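Local coordinates for protein putative antitoxin VapB45 (Mycobacterium tuberculosis, PDB 5AF3) that possibly acts as the antitoxin of a type II toxin-antitoxin system, with VapC45 as its cognate toxin, at residues 124-129 against 134-139. Residues are numbered along the deposited sequence; the frame is centred on the assembly and turned at random.
Sequences WRFAER and SPDDLV
The ring of Phe126 and the carboxylate of Asp136 meet obliquely, their planes 47° apart. The far end of the ring does the touching: CE2 lies 3.5 Å from Asp136 CG, and CZ comes 3.6 Å from Asp136 OD2. Phe126 brings this end across by setting CG anti to its backbone N (chi1 -176°), although its CB does not itself point at the other helix. The ring also stacks with Trp100 and touches Ser97, both on helix 95-105, while Asp136 touches Pro96 of that same helix, which thus adjoins both members of the pair. Next to the ring, Ala127 provides the nearest backbone approach, its CA 4.6 Å from the CA of Asp137. Its methyl points into the second helix, and CB reaches Asp137 OD1 at 3.7 Å, where the backbones come nearest in the hairpin formed by helices 115-130 and 135-143; the axes of 124-129 and 135-139 run roughly antiparallel, at 148°, and approach to 8.2 Å. Ser134 forms the N-cap of the second helix, its OG accepting from Asp137 N at 3.3 Å in a long but fairly straight bond. Asp137 in turn directs OD2 to Gly133 N in the turn and to Arg141, with which it makes a salt bridge. Asp136 OD2 is hydrogen-bonded to Ser130 OG, which is also bonded to Phe126 O, so one hydroxyl links Asp136 to the backbone of the residue whose ring it meets. Between 124-129 and 134-139 themselves the contacts are van der Waals, whereas the Ser130 bond ties the second helix to the end of the first. Both acids sit in the first turn of their helix, where its dipole would be expected to favour their negative charge.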
loop_
_atom_site.group_PDB
_atom_site.type_symbol
_atom_site.label_atom_id
_atom_site.label_comp_id
_atom_site.label_asym_id
_atom_site.label_seq_id
_atom_site.Cartn_x
_atom_site.Cartn_y
_atom_site.Cartn_z
ATOM N N TRP A 124 29.157 2.275 -12.135
ATOM C CA TRP A 124 30.420 2.350 -11.409
ATOM C C TRP A 124 31.467 3.184 -12.198
ATOM O O TRP A 124 32.043 4.141 -11.657
ATOM C CB TRP A 124 30.908 0.945 -11.095
ATOM C CG TRP A 124 32.269 0.940 -10.584
ATOM C CD1 TRP A 124 32.717 1.543 -9.447
ATOM C CD2 TRP A 124 33.407 0.324 -11.196
ATOM N NE1 TRP A 124 34.069 1.328 -9.301
ATOM C CE2 TRP A 124 34.519 0.588 -10.366
ATOM C CE3 TRP A 124 33.595 -0.426 -12.374
ATOM C CZ2 TRP A 124 35.801 0.116 -10.660
ATOM C CZ3 TRP A 124 34.869 -0.891 -12.668
ATOM C CH2 TRP A 124 35.956 -0.617 -11.807
ATOM N N ARG A 125 31.658 2.819 -13.464
ATOM C CA ARG A 125 32.568 3.504 -14.399
ATOM C C ARG A 125 32.316 5.017 -14.464
ATOM O O ARG A 125 33.265 5.817 -14.478
ATOM C CB ARG A 125 32.437 2.905 -15.807
ATOM C CG ARG A 125 32.952 1.491 -15.945
ATOM C CD ARG A 125 33.129 1.074 -17.429
ATOM N NE ARG A 125 32.176 0.034 -17.877
ATOM C CZ ARG A 125 31.249 0.193 -18.827
ATOM N NH1 ARG A 125 31.091 1.367 -19.461
ATOM N NH2 ARG A 125 30.463 -0.841 -19.139
ATOM N N PHE A 126 31.033 5.408 -14.489
ATOM C CA PHE A 126 30.643 6.806 -14.488
ATOM C C PHE A 126 31.077 7.518 -13.189
ATOM O O PHE A 126 31.652 8.590 -13.221
ATOM C CB PHE A 126 29.112 6.880 -14.662
ATOM C CG PHE A 126 28.572 8.245 -14.769
ATOM C CD1 PHE A 126 28.948 9.076 -15.825
ATOM C CD2 PHE A 126 27.630 8.716 -13.841
ATOM C CE1 PHE A 126 28.459 10.328 -15.935
ATOM C CE2 PHE A 126 27.136 9.972 -13.952
ATOM C CZ PHE A 126 27.538 10.791 -15.010
ATOM N N ALA A 127 30.803 6.909 -12.047
ATOM C CA ALA A 127 31.056 7.566 -10.763
ATOM C C ALA A 127 32.566 7.666 -10.504
ATOM O O ALA A 127 33.003 8.604 -9.856
ATOM C CB ALA A 127 30.384 6.798 -9.652
ATOM N N GLU A 128 33.330 6.709 -11.034
ATOM C CA GLU A 128 34.794 6.674 -10.851
ATOM C C GLU A 128 35.404 7.972 -11.322
ATOM O O GLU A 128 36.181 8.614 -10.604
ATOM C CB GLU A 128 35.395 5.580 -11.691
ATOM C CG GLU A 128 35.352 4.221 -11.139
ATOM C CD GLU A 128 36.230 3.339 -11.973
ATOM O OE1 GLU A 128 35.729 2.816 -12.999
ATOM O OE2 GLU A 128 37.431 3.234 -11.636
ATOM N N ARG A 129 35.025 8.384 -12.529
ATOM C CA ARG A 129 35.556 9.598 -13.126
ATOM C C ARG A 129 34.914 10.875 -12.581
ATOM O O ARG A 129 35.369 11.983 -12.870
ATOM C CB ARG A 129 35.367 9.534 -14.646
ATOM C CG ARG A 129 33.916 9.336 -15.062
ATOM C CD ARG A 129 33.780 8.825 -16.482
ATOM N NE ARG A 129 32.498 9.186 -17.110
ATOM C CZ ARG A 129 32.149 10.414 -17.478
ATOM N NH1 ARG A 129 32.970 11.433 -17.265
ATOM N NH2 ARG A 129 30.974 10.630 -18.068
ATOM N N SER A 134 30.975 13.415 -5.313
ATOM C CA SER A 134 30.298 14.333 -6.234
ATOM C C SER A 134 28.837 13.871 -6.323
ATOM O O SER A 134 28.557 12.720 -5.935
ATOM C CB SER A 134 30.909 14.304 -7.638
ATOM O OG SER A 134 30.715 13.018 -8.194
ATOM N N PRO A 135 27.945 14.719 -6.871
ATOM C CA PRO A 135 26.530 14.297 -7.027
ATOM C C PRO A 135 26.375 12.992 -7.822
ATOM O O PRO A 135 25.570 12.125 -7.433
ATOM C CB PRO A 135 25.905 15.483 -7.774
ATOM C CG PRO A 135 26.744 16.676 -7.292
ATOM C CD PRO A 135 28.133 16.113 -7.321
ATOM N N ASP A 136 27.158 12.822 -8.895
ATOM C CA ASP A 136 27.116 11.540 -9.607
ATOM C C ASP A 136 27.552 10.360 -8.738
ATOM O O ASP A 136 26.910 9.296 -8.738
ATOM C CB ASP A 136 27.924 11.621 -10.910
ATOM C CG ASP A 136 27.417 12.699 -11.854
ATOM O OD1 ASP A 136 26.211 12.915 -12.008
ATOM O OD2 ASP A 136 28.256 13.326 -12.506
ATOM N N ASP A 137 28.620 10.530 -7.956
ATOM C CA ASP A 137 29.091 9.471 -7.094
ATOM C C ASP A 137 28.011 9.134 -6.052
ATOM O O ASP A 137 27.815 7.959 -5.715
ATOM C CB ASP A 137 30.399 9.915 -6.415
ATOM C CG ASP A 137 31.068 8.802 -5.650
ATOM O OD1 ASP A 137 31.108 7.642 -6.139
ATOM O OD2 ASP A 137 31.577 9.066 -4.546
ATOM N N LEU A 138 27.305 10.148 -5.576
ATOM C CA LEU A 138 26.263 9.911 -4.553
ATOM C C LEU A 138 25.083 9.148 -5.128
ATOM O O LEU A 138 24.565 8.250 -4.456
ATOM C CB LEU A 138 25.785 11.194 -3.924
ATOM C CG LEU A 138 26.880 11.949 -3.159
ATOM C CD1 LEU A 138 26.277 13.333 -2.812
ATOM C CD2 LEU A 138 27.437 11.211 -1.950
ATOM N N VAL A 139 24.673 9.504 -6.346
ATOM C CA VAL A 139 23.645 8.684 -7.069
ATOM C C VAL A 139 24.100 7.224 -7.115
ATOM O O VAL A 139 23.389 6.282 -6.674
ATOM C CB VAL A 139 23.384 9.243 -8.509
ATOM C CG1 VAL A 139 22.564 8.230 -9.379
ATOM C CG2 VAL A 139 22.684 10.571 -8.445
#